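Local coordinates for protein carbonic anhydrase (Coccomyxa sp. PA, PDB 3UCJ) that probably catalyses the reversible hydration of carbon dioxide to hydrogencarbonate and a proton, as a zinc-dependent beta-class carbonic anhydrase, at residues A[56-61]-A[184-189]; A[73-76]-A[82-85]; A[138-143]-A[154-159]; A[165-170]-A[214-219]; A[173-178]-A[200-205]. All blocks are in the same frame, centred on the assembly; numbering follows the deposited sequence.

Contact 1 of 5, residues A[56-61]-A[184-189]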
# COMPACT_ATOMS: atom_id res chain seq x y z
N GLN A 56 9.11 10.13 -26.07
CA GLN A 56 8.61 10.57 -27.39
C GLN A 56 8.21 12.04 -27.37
O GLN A 56 8.79 12.86 -28.12
CB GLN A 56 7.40 9.74 -27.87
CG GLN A 56 7.71 8.26 -27.91
CD GLN A 56 6.91 7.54 -28.98
OE1 GLN A 56 5.67 7.72 -29.12
NE2 GLN A 56 7.63 6.74 -29.79
N LEU A 57 7.29 12.43 -26.47
CA LEU A 57 6.75 13.80 -26.60
C LEU A 57 7.76 14.90 -26.32
O LEU A 57 7.59 16.05 -26.79
CB LEU A 57 5.47 14.00 -25.79
CG LEU A 57 5.61 14.08 -24.28
CD1 LEU A 57 5.66 15.50 -23.91
CD2 LEU A 57 4.37 13.36 -23.64
N PHE A 58 8.80 14.59 -25.57
CA PHE A 58 9.83 15.56 -25.36
C PHE A 58 11.03 15.32 -26.29
O PHE A 58 12.07 15.98 -26.09
CB PHE A 58 10.35 15.57 -23.91
CG PHE A 58 9.36 16.15 -22.93
CD1 PHE A 58 8.89 15.38 -21.84
CD2 PHE A 58 8.89 17.46 -23.09
CE1 PHE A 58 7.97 15.93 -20.94
CE2 PHE A 58 7.94 18.01 -22.19
CZ PHE A 58 7.48 17.23 -21.14
N ASN A 59 10.92 14.36 -27.22
CA ASN A 59 12.07 13.98 -28.09
C ASN A 59 13.35 13.70 -27.33
O ASN A 59 14.44 14.27 -27.65
CB ASN A 59 12.34 15.14 -29.09
CG ASN A 59 13.08 14.67 -30.38
OD1 ASN A 59 13.01 13.51 -30.81
ND2 ASN A 59 13.76 15.62 -31.01
N MET A 60 13.24 12.87 -26.31
CA MET A 60 14.38 12.50 -25.46
C MET A 60 14.93 11.17 -25.84
O MET A 60 14.18 10.26 -26.31
CB MET A 60 13.97 12.46 -24.01
CG MET A 60 13.82 13.85 -23.51
SD MET A 60 13.14 13.79 -21.86
CE MET A 60 13.58 15.39 -21.21
N ALA A 61 16.25 11.03 -25.65
CA ALA A 61 16.90 9.79 -26.06
C ALA A 61 17.01 8.92 -24.80
O ALA A 61 16.82 9.44 -23.69
CB ALA A 61 18.30 10.10 -26.66
N HIS A 184 7.78 20.96 -11.57
CA HIS A 184 7.01 21.56 -12.66
C HIS A 184 5.64 20.99 -12.85
O HIS A 184 5.52 19.74 -13.04
CB HIS A 184 7.80 21.39 -13.94
CG HIS A 184 9.23 21.83 -13.79
ND1 HIS A 184 9.65 23.12 -14.11
CD2 HIS A 184 10.31 21.21 -13.25
CE1 HIS A 184 10.94 23.24 -13.85
NE2 HIS A 184 11.37 22.10 -13.31
N GLY A 185 4.62 21.84 -12.81
CA GLY A 185 3.30 21.38 -13.16
C GLY A 185 3.02 21.57 -14.62
O GLY A 185 2.98 22.72 -15.09
N ILE A 186 2.84 20.50 -15.39
CA ILE A 186 2.56 20.62 -16.81
C ILE A 186 1.37 19.75 -17.21
O ILE A 186 0.91 18.85 -16.42
CB ILE A 186 3.79 20.24 -17.66
CG1 ILE A 186 4.30 18.81 -17.29
CG2 ILE A 186 4.90 21.18 -17.44
CD1 ILE A 186 5.32 18.22 -18.35
N VAL A 187 0.84 20.00 -18.40
CA VAL A 187 -0.33 19.25 -18.86
C VAL A 187 -0.18 18.97 -20.38
O VAL A 187 0.38 19.82 -21.11
CB VAL A 187 -1.65 20.01 -18.51
CG1 VAL A 187 -1.71 21.37 -19.28
CG2 VAL A 187 -2.80 19.13 -18.83
N TYR A 188 -0.57 17.80 -20.84
CA TYR A 188 -0.46 17.43 -22.23
C TYR A 188 -1.84 17.26 -22.88
O TYR A 188 -2.76 16.75 -22.26
CB TYR A 188 0.28 16.11 -22.27
CG TYR A 188 0.44 15.44 -23.58
CD1 TYR A 188 1.42 15.88 -24.49
CD2 TYR A 188 -0.35 14.37 -23.94
CE1 TYR A 188 1.63 15.26 -25.66
CE2 TYR A 188 -0.15 13.73 -25.14
CZ TYR A 188 0.86 14.21 -26.00
OH TYR A 188 1.09 13.60 -27.17
N THR A 189 -1.93 17.60 -24.17
CA THR A 189 -3.20 17.40 -24.94
C THR A 189 -3.05 16.25 -25.93
O THR A 189 -2.29 16.38 -26.89
CB THR A 189 -3.63 18.70 -25.65
OG1 THR A 189 -3.73 19.71 -24.65
CG2 THR A 189 -4.99 18.49 -26.33
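The ring of Tyr188 carries a methyl group of Leu57 over one face, while the ring of Phe58 is met at its edge by Ile186. Leu57 CD2 stands 4.2 Å from the centroid of the Tyr188 ring, 22° off the normal, a CH-pi contact displaced toward the rim on the CE1 side. The other methyl of the same leucine, CD1, lies over the centre of the Phe58 ring, 3.5 Å above its plane, so this one side chain is wedged between two aromatic groups. Its chi1 of 72° sets CG between the backbone N and the carbonyl carbon, and the two methyls then part toward different rings. At the edge of Phe58, CZ meets Ile186 CD1 at 3.7 Å, near the ring plane, the two side chains arriving from opposite directions. Helix 54-57 here packs on strand 182-189 of the central sheet of the beta-carbonic anhydrase fold, and a Schellman motif with Asn59 as its C-prime residue turns the chain away directly after Phe58. Tyr188 also packs on the zinc ligand His103, so the tyrosine backs the metal ligand and Leu57 lies one layer farther out. Beyond Leu57 and Phe58 come Trp19 and Leu12 of the second subunit.

Contact 2 of 5, residues A[73-76]-A[82-85]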
# COMPACT_ATOMS: atom_id res chain seq x y z
N ASN A 73 -1.72 9.88 -12.70
CA ASN A 73 -0.59 10.65 -12.34
C ASN A 73 -0.62 11.16 -10.90
O ASN A 73 -0.39 12.31 -10.58
CB ASN A 73 -0.22 11.76 -13.39
CG ASN A 73 -1.34 12.76 -13.70
OD1 ASN A 73 -2.06 12.62 -14.72
ND2 ASN A 73 -1.42 13.82 -12.93
N LEU A 74 -0.88 10.22 -10.01
CA LEU A 74 -1.11 10.57 -8.63
C LEU A 74 0.20 10.35 -7.81
O LEU A 74 0.93 9.43 -8.08
CB LEU A 74 -2.10 9.57 -8.05
CG LEU A 74 -3.49 9.66 -8.76
CD1 LEU A 74 -4.39 8.76 -7.93
CD2 LEU A 74 -4.13 11.06 -8.63
N VAL A 75 0.36 11.14 -6.79
CA VAL A 75 1.56 11.06 -5.91
C VAL A 75 1.06 11.05 -4.48
O VAL A 75 0.46 12.04 -3.98
CB VAL A 75 2.43 12.35 -6.14
CG1 VAL A 75 3.67 12.39 -5.14
CG2 VAL A 75 2.84 12.42 -7.57
N SER A 76 1.34 9.95 -3.74
CA SER A 76 0.99 9.95 -2.38
C SER A 76 2.22 9.46 -1.58
O SER A 76 2.89 8.53 -2.03
CB SER A 76 -0.08 8.82 -2.16
OG SER A 76 -0.28 8.64 -0.75
N CYS A 82 5.23 4.90 -6.37
CA CYS A 82 5.69 6.25 -6.75
C CYS A 82 6.81 6.80 -5.81
O CYS A 82 7.83 7.42 -6.31
CB CYS A 82 4.51 7.23 -6.62
SG CYS A 82 4.91 8.91 -7.29
N MET A 83 6.69 6.55 -4.53
CA MET A 83 7.72 7.10 -3.57
C MET A 83 9.13 6.51 -3.82
O MET A 83 10.15 7.28 -3.67
CB MET A 83 7.30 6.91 -2.14
CG MET A 83 6.09 7.83 -1.75
SD MET A 83 6.69 9.56 -1.68
CE MET A 83 5.75 10.29 -3.01
N SER A 84 9.25 5.25 -4.25
CA SER A 84 10.56 4.63 -4.61
C SER A 84 11.20 5.28 -5.84
O SER A 84 12.39 5.54 -5.88
CB SER A 84 10.37 3.11 -4.87
OG SER A 84 10.29 2.63 -3.58
N CYS A 85 10.40 5.63 -6.83
CA CYS A 85 10.89 6.34 -7.99
C CYS A 85 11.37 7.73 -7.57
O CYS A 85 12.47 8.19 -8.07
CB CYS A 85 9.77 6.59 -9.01
SG CYS A 85 9.27 5.08 -9.90
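Val75 and Met83 meet through their methyl groups, Val75 CG1 lying 3.6 Å from Met83 CE, with the two side chains crossing at about a right angle. The other branch of the valine, CG2, rests against Cys82 SG at 4.1 Å, so its two methyls face successive residues of the helix. The split follows from chi1 of 176°, which sends CG1 anti to the backbone N and leaves CG2 beside it. A second kind of contact is between side chain and backbone: the carbonyl oxygen of Ser76 approaches Met83 CG at 3.3 Å and Met83 CE at 3.5 Å. The methionine, bent at both chi2 and chi3, thus curls round this oxygen and brings its terminal methyl back to the valine. Shortening Met83 to an alanine is likely to leave Val75 CG1 without its methyl partner and to open a gap beside the Ser76 carbonyl. Polar groups are held by neighbours: Ser76 OG bonds to Lys78 N, and Val75 N to Gln161 OE1. The loop following strand 65-70 is in this way folded back on helix 80-92, which it leads into. Val75 is also packed on Val165 of helix 146-167 and Ile45 of strand 42-47, Cys82 lies on Gln68 of strand 65-70, and Met83 reaches Val122 of the second subunit.

Contact 3 of 5, residues A[138-143]-A[154-159]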
# COMPACT_ATOMS: atom_id res chain seq x y z
N ALA A 138 -15.35 22.23 -4.94
CA ALA A 138 -16.71 22.38 -5.40
C ALA A 138 -16.94 23.70 -6.09
O ALA A 138 -17.55 23.75 -7.12
CB ALA A 138 -17.66 22.22 -4.28
N ALA A 139 -16.41 24.76 -5.51
CA ALA A 139 -16.60 26.10 -6.06
C ALA A 139 -16.01 26.34 -7.43
O ALA A 139 -16.52 27.20 -8.18
CB ALA A 139 -16.13 27.17 -5.06
N LYS A 140 -14.95 25.59 -7.82
CA LYS A 140 -14.38 25.74 -9.15
C LYS A 140 -15.00 24.77 -10.16
O LYS A 140 -14.77 24.93 -11.39
CB LYS A 140 -12.88 25.53 -9.11
CG LYS A 140 -12.17 26.37 -8.15
CD LYS A 140 -10.72 25.98 -8.23
CE LYS A 140 -9.92 26.66 -7.16
NZ LYS A 140 -9.56 28.00 -7.67
N LEU A 141 -15.71 23.75 -9.69
CA LEU A 141 -16.21 22.70 -10.56
C LEU A 141 -17.74 22.74 -10.85
O LEU A 141 -18.25 22.32 -11.94
CB LEU A 141 -15.82 21.30 -9.95
CG LEU A 141 -14.27 21.07 -10.04
CD1 LEU A 141 -14.00 19.80 -9.29
CD2 LEU A 141 -13.91 20.78 -11.43
N HIS A 142 -18.47 23.14 -9.83
CA HIS A 142 -19.95 23.08 -9.93
C HIS A 142 -20.46 24.04 -10.96
O HIS A 142 -19.85 25.09 -11.20
CB HIS A 142 -20.62 23.29 -8.58
CG HIS A 142 -20.60 22.07 -7.74
ND1 HIS A 142 -21.04 22.05 -6.44
CD2 HIS A 142 -20.18 20.80 -8.00
CE1 HIS A 142 -20.91 20.83 -5.94
NE2 HIS A 142 -20.39 20.06 -6.87
N GLY A 143 -21.53 23.63 -11.65
CA GLY A 143 -22.06 24.45 -12.71
C GLY A 143 -21.27 24.52 -13.99
O GLY A 143 -21.65 25.29 -14.89
N VAL A 154 -8.62 17.92 -14.41
CA VAL A 154 -7.26 17.62 -14.83
C VAL A 154 -6.27 18.63 -14.28
O VAL A 154 -5.29 18.29 -13.70
CB VAL A 154 -7.17 17.50 -16.36
CG1 VAL A 154 -5.76 17.48 -16.80
CG2 VAL A 154 -7.86 16.28 -16.82
N GLU A 155 -6.57 19.90 -14.45
CA GLU A 155 -5.72 20.96 -13.98
C GLU A 155 -5.57 21.01 -12.48
O GLU A 155 -4.50 21.22 -11.98
CB GLU A 155 -6.23 22.30 -14.52
CG GLU A 155 -6.13 22.42 -16.00
CD GLU A 155 -7.00 23.52 -16.58
OE1 GLU A 155 -7.15 23.55 -17.80
OE2 GLU A 155 -7.54 24.32 -15.82
N LEU A 156 -6.66 20.86 -11.76
CA LEU A 156 -6.61 20.90 -10.31
C LEU A 156 -5.79 19.71 -9.81
O LEU A 156 -5.09 19.85 -8.79
CB LEU A 156 -8.03 20.79 -9.72
CG LEU A 156 -8.79 22.17 -9.85
CD1 LEU A 156 -10.30 21.91 -9.57
CD2 LEU A 156 -8.15 23.25 -9.00
N ASN A 157 -5.95 18.60 -10.51
CA ASN A 157 -5.22 17.39 -10.11
C ASN A 157 -3.70 17.65 -10.29
O ASN A 157 -2.88 17.39 -9.35
CB ASN A 157 -5.68 16.19 -10.90
CG ASN A 157 -5.03 14.88 -10.36
OD1 ASN A 157 -5.05 14.63 -9.15
ND2 ASN A 157 -4.41 14.14 -11.25
N VAL A 158 -3.31 18.18 -11.45
CA VAL A 158 -1.87 18.59 -11.59
C VAL A 158 -1.41 19.44 -10.40
O VAL A 158 -0.34 19.19 -9.77
CB VAL A 158 -1.58 19.31 -12.95
CG1 VAL A 158 -0.09 19.81 -12.98
CG2 VAL A 158 -1.84 18.35 -14.11
N GLU A 159 -2.15 20.53 -10.10
CA GLU A 159 -1.71 21.37 -9.01
C GLU A 159 -1.57 20.62 -7.71
O GLU A 159 -0.63 20.88 -6.93
CB GLU A 159 -2.64 22.62 -8.79
CG GLU A 159 -1.97 23.47 -7.67
CD GLU A 159 -2.54 24.88 -7.44
OE1 GLU A 159 -3.51 25.26 -8.16
OE2 GLU A 159 -2.03 25.54 -6.48
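Leu156 fits between Lys140 and Leu141, one methyl to each. On the inner side Leu156 CD1 faces Leu141 CG at 4.1 Å, the two leucines reaching toward each other tip to tip. This is the apolar, more closely shielded half of the contact: Leu141 is buried, and it is also packed against Lys152 and Met153 of the longer helix. In Leu141 a chi1 of -70° places CG anti to the carbonyl carbon, which brings its branched end nearer to helix 146-167 although the side chain starts out alongside it. The outer half is more open to solvent, though no less close. Here the aliphatic part of Lys140 crosses Leu156 at a slant, with Lys140 CD 3.8 Å from Leu156 CD2, and both residues stay partly exposed. The lysine chain is extended as far as CE and bends at its last torsion. Its ammonium nitrogen NZ lies 6.7 Å from Glu159 OE1, too far for a salt bridge, though the opposite charges would probably attract weakly. Arg213 NH1 is a nearby like charge, while Arg213 N holds the other carboxylate oxygen, Glu159 OE2. The short helix 138-141 thus docks on helix 146-167 through a small patch of side chains, with Val133 of helix 128-135 packed on Leu156 and Arg134 of the same helix on Leu141. Phe222 of the third subunit packs on Leu141. Helix 146-167 turns another side to the sheet, where Val158 lies on Leu198 of strand 194-202.

Contact 4 of 5, residues A[165-170]-A[214-219]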
# COMPACT_ATOMS: atom_id res chain seq x y z
N VAL A 165 4.28 16.46 -4.42
CA VAL A 165 5.72 16.20 -4.71
C VAL A 165 6.52 17.22 -3.82
O VAL A 165 7.46 16.82 -3.09
CB VAL A 165 6.01 16.39 -6.19
CG1 VAL A 165 7.60 16.53 -6.49
CG2 VAL A 165 5.43 15.22 -7.06
N CYS A 166 6.16 18.51 -3.83
CA CYS A 166 6.86 19.47 -2.99
C CYS A 166 6.82 19.18 -1.49
O CYS A 166 7.83 19.41 -0.77
CB CYS A 166 6.39 20.93 -3.22
SG CYS A 166 6.65 21.44 -4.90
N ALA A 167 5.70 18.64 -0.99
CA ALA A 167 5.55 18.30 0.40
C ALA A 167 6.08 16.91 0.79
O ALA A 167 6.04 16.54 1.97
CB ALA A 167 4.03 18.32 0.75
N SER A 168 6.56 16.18 -0.18
CA SER A 168 7.01 14.84 0.09
C SER A 168 8.22 14.84 0.98
O SER A 168 9.04 15.78 0.89
CB SER A 168 7.35 14.07 -1.15
OG SER A 168 8.48 14.58 -1.94
N PRO A 169 8.36 13.80 1.81
CA PRO A 169 9.55 13.80 2.70
C PRO A 169 10.82 13.82 1.90
O PRO A 169 11.81 14.42 2.36
CB PRO A 169 9.40 12.49 3.51
CG PRO A 169 7.87 12.26 3.56
CD PRO A 169 7.42 12.72 2.16
N ILE A 170 10.84 13.21 0.74
CA ILE A 170 12.00 13.07 -0.11
C ILE A 170 12.40 14.48 -0.59
O ILE A 170 13.56 14.85 -0.48
CB ILE A 170 11.72 12.21 -1.38
CG1 ILE A 170 11.31 10.71 -1.04
CG2 ILE A 170 12.91 12.31 -2.38
CD1 ILE A 170 12.04 10.09 0.07
N ALA A 214 -2.51 26.22 -2.28
CA ALA A 214 -2.36 25.67 -0.94
C ALA A 214 -1.04 26.15 -0.28
O ALA A 214 -0.06 26.39 -0.96
CB ALA A 214 -2.43 24.13 -0.97
N ASP A 215 -1.05 26.26 1.04
CA ASP A 215 0.04 26.84 1.81
C ASP A 215 1.05 25.77 2.26
O ASP A 215 0.87 25.10 3.32
CB ASP A 215 -0.56 27.58 3.03
CG ASP A 215 0.46 28.42 3.85
OD1 ASP A 215 -0.06 29.23 4.69
OD2 ASP A 215 1.71 28.25 3.77
N LEU A 216 2.10 25.63 1.47
CA LEU A 216 3.15 24.64 1.78
C LEU A 216 3.87 24.96 3.06
O LEU A 216 4.24 24.07 3.85
CB LEU A 216 4.13 24.46 0.61
CG LEU A 216 5.20 23.35 0.66
CD1 LEU A 216 4.52 21.91 0.94
CD2 LEU A 216 6.09 23.31 -0.59
N LYS A 217 4.17 26.27 3.27
CA LYS A 217 4.82 26.63 4.51
C LYS A 217 4.04 26.21 5.80
O LYS A 217 4.64 25.65 6.77
CB LYS A 217 5.18 28.18 4.55
CG LYS A 217 5.79 28.58 5.91
CD LYS A 217 6.28 30.07 5.90
CE LYS A 217 6.66 30.55 7.33
NZ LYS A 217 7.00 32.05 7.22
N GLN A 218 2.74 26.50 5.85
CA GLN A 218 1.95 26.16 7.03
C GLN A 218 1.90 24.60 7.13
O GLN A 218 1.88 24.06 8.23
CB GLN A 218 0.51 26.67 6.89
CG GLN A 218 -0.34 26.39 8.09
CD GLN A 218 -1.69 27.01 7.97
OE1 GLN A 218 -1.89 28.15 8.34
NE2 GLN A 218 -2.62 26.28 7.39
N HIS A 219 1.88 23.93 5.97
CA HIS A 219 1.85 22.41 6.00
C HIS A 219 3.10 21.88 6.66
O HIS A 219 3.08 20.91 7.46
CB HIS A 219 1.71 21.88 4.60
CG HIS A 219 1.87 20.39 4.51
ND1 HIS A 219 0.85 19.52 4.85
CD2 HIS A 219 2.90 19.60 4.08
CE1 HIS A 219 1.23 18.27 4.63
NE2 HIS A 219 2.48 18.28 4.17
O HOH W 1 3.62 15.92 3.39
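Leu216 holds one methyl against each of two successive residues where helix 146-167 runs out: Leu216 CD1 lies 3.6 Å from Ala167 CB, and Leu216 CD2 is equally close to Cys166 CB. With CG anti to the backbone N (chi1 -173°), the leucine extends from the first turn of its helix to straddle the pair. Ala167 CB also meets the imidazole of His219, 3.7 Å from CD2, so that one small methyl is shared between the leucine and the histidine. A water spans the remaining polar gap. It donates to Ala167 O at 2.9 Å and lies in the plane of the His219 ring, 2.7 Å from NE2. The other ring nitrogen, ND1, bonds to Asp135 OD1 of the third subunit; with both nitrogens engaged, the rotation of the imidazole is probably fixed. Farther out, the helix ends set these residues in place. Asp215 is the N-cap of helix 216-220: its OD2 accepts from Gln218 N at 2.9 Å with an N-H...O angle of 164°, the donor standing above the carboxylate plane. At the other segment Ser168 OG bonds to Val165 O at 2.7 Å, in the carbonyl plane, and also caps Val171 N at the start of helix 169-176. Helix 216-220 is thereby seated at the junction of helices 146-167 and 169-176, where Gln172 of the latter, and Met205 and Ala208 of helix 205-211, also pack on Leu216.

Contact 5 of 5, residues A[173-178]-A[200-205]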
# COMPACT_ATOMS: atom_id res chain seq x y z
N ALA A 173 13.38 16.80 2.33
CA ALA A 173 14.70 16.50 2.85
C ALA A 173 15.79 17.05 1.90
O ALA A 173 16.80 17.57 2.41
CB ALA A 173 14.86 14.97 3.16
N ALA A 174 15.60 16.98 0.58
CA ALA A 174 16.55 17.36 -0.41
C ALA A 174 16.72 18.89 -0.37
O ALA A 174 17.88 19.42 -0.34
CB ALA A 174 16.14 16.97 -1.76
N TRP A 175 15.60 19.60 -0.34
CA TRP A 175 15.66 21.05 -0.12
C TRP A 175 16.37 21.40 1.20
O TRP A 175 17.18 22.33 1.23
CB TRP A 175 14.27 21.70 -0.21
CG TRP A 175 13.68 21.74 -1.62
CD1 TRP A 175 14.34 21.55 -2.79
CD2 TRP A 175 12.32 22.08 -1.97
NE1 TRP A 175 13.48 21.74 -3.84
CE2 TRP A 175 12.23 22.07 -3.36
CE3 TRP A 175 11.18 22.43 -1.20
CZ2 TRP A 175 11.04 22.33 -4.04
CZ3 TRP A 175 10.01 22.74 -1.88
CH2 TRP A 175 9.95 22.70 -3.26
N ALA A 176 16.10 20.70 2.30
CA ALA A 176 16.71 21.04 3.57
C ALA A 176 18.23 20.88 3.55
O ALA A 176 18.90 21.48 4.42
CB ALA A 176 16.13 20.25 4.75
N ARG A 177 18.76 20.04 2.65
CA ARG A 177 20.23 19.84 2.58
C ARG A 177 20.84 20.67 1.45
O ARG A 177 22.02 20.50 1.11
CB ARG A 177 20.60 18.32 2.51
CG ARG A 177 20.30 17.62 1.16
CD ARG A 177 20.54 16.07 1.20
NE ARG A 177 20.08 15.43 -0.03
CZ ARG A 177 18.96 14.64 -0.13
NH1 ARG A 177 18.23 14.33 0.94
NH2 ARG A 177 18.62 14.14 -1.31
N GLY A 178 20.02 21.53 0.85
CA GLY A 178 20.46 22.42 -0.21
C GLY A 178 20.70 21.79 -1.54
O GLY A 178 21.44 22.33 -2.36
N LYS A 200 4.67 27.59 -12.88
CA LYS A 200 6.03 27.93 -13.27
C LYS A 200 6.95 27.11 -12.34
O LYS A 200 6.45 26.48 -11.38
CB LYS A 200 6.28 29.45 -13.15
CG LYS A 200 6.01 30.19 -14.46
CD LYS A 200 4.55 30.55 -14.57
CE LYS A 200 4.19 31.94 -13.88
NZ LYS A 200 3.80 33.02 -14.91
N PRO A 201 8.27 27.09 -12.62
CA PRO A 201 9.14 26.24 -11.82
C PRO A 201 9.11 26.59 -10.34
O PRO A 201 9.06 27.80 -9.98
CB PRO A 201 10.52 26.52 -12.42
CG PRO A 201 10.23 26.83 -13.86
CD PRO A 201 8.99 27.65 -13.80
N ILE A 202 9.16 25.56 -9.45
CA ILE A 202 9.21 25.71 -8.02
C ILE A 202 10.53 25.12 -7.60
O ILE A 202 10.76 23.90 -7.82
CB ILE A 202 8.04 24.95 -7.28
CG1 ILE A 202 6.70 25.63 -7.64
CG2 ILE A 202 8.25 25.01 -5.74
CD1 ILE A 202 5.44 24.87 -7.45
N THR A 203 11.45 25.96 -7.10
CA THR A 203 12.80 25.50 -6.84
C THR A 203 12.98 25.44 -5.38
O THR A 203 14.05 25.09 -4.93
CB THR A 203 13.92 26.49 -7.41
OG1 THR A 203 13.70 27.75 -6.79
CG2 THR A 203 13.85 26.62 -8.90
N GLY A 204 11.97 25.79 -4.60
CA GLY A 204 12.08 25.70 -3.15
C GLY A 204 10.89 26.34 -2.48
O GLY A 204 9.93 26.69 -3.17
N MET A 205 10.94 26.46 -1.16
CA MET A 205 9.82 26.92 -0.37
C MET A 205 9.41 28.34 -0.79
O MET A 205 8.23 28.61 -0.99
CB MET A 205 10.13 26.90 1.12
CG MET A 205 10.39 25.48 1.69
SD MET A 205 8.76 24.54 1.61
CE MET A 205 7.94 25.29 2.93
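A Schellman motif closes helix 169-176, with Gly178 as its C-prime residue, and in the last turn of that helix Trp175 lays its indole on the link between strand 194-202 and helix 205-211. Gly204, the N-cap residue of helix 205-211, sits flat against one face: its CA is 3.5 Å from the centroid of the six-membered ring and only 6° off the normal, a CH-pi contact. The backbone N of the same glycine comes within 3.6 Å of Trp175 CZ2. Thr203 O approaches the indole obliquely, 3.6 Å from Trp175 NE1, but the N-H is bonded to Leu181 O instead. That bond ties down one end of the ring while chi1 of -71°, with CG beside the backbone N, directs the indole toward the link. At the outer corner of the six-membered ring Trp175 CH2 touches Ile202 CG2 at 3.8 Å. Were Trp175 replaced by an alanine, Gly204 CA would probably lose the ring against it, the Leu181 carbonyl the indole donor, and a gap would open beside Ile202. Cys166 of helix 146-167 packs on both Trp175 and Ile202, continuing the apolar layer inward. The sulfur of Met205 completes the setting as a Met-aromatic contact at the ring's edge, with SD 4.1 Å from Trp175 CZ3.

In the fold
From the N terminus, contact 1 opens first, at the end of helix 54-57, and closes 123 residues later on strand 182-189. Within that long loop lie contact 2, a short closure between the loop after strand 65-70 and helix 80-92, and then contact 3, joining helices 138-141 and 146-167. Contact 4 opens at the end of helix 146-167 before contact 1 has closed, so the two cross; contact 5 crosses contact 1 likewise and lies wholly within contact 4. Val158 of contact 3 packs on Gly185 of contact 1, Asn73 of contact 2 on Asn157 of contact 3, and Lys217 of contact 4 on Met205 of contact 5. Helix 146-167 thus connects the sheet with the C-terminal helices.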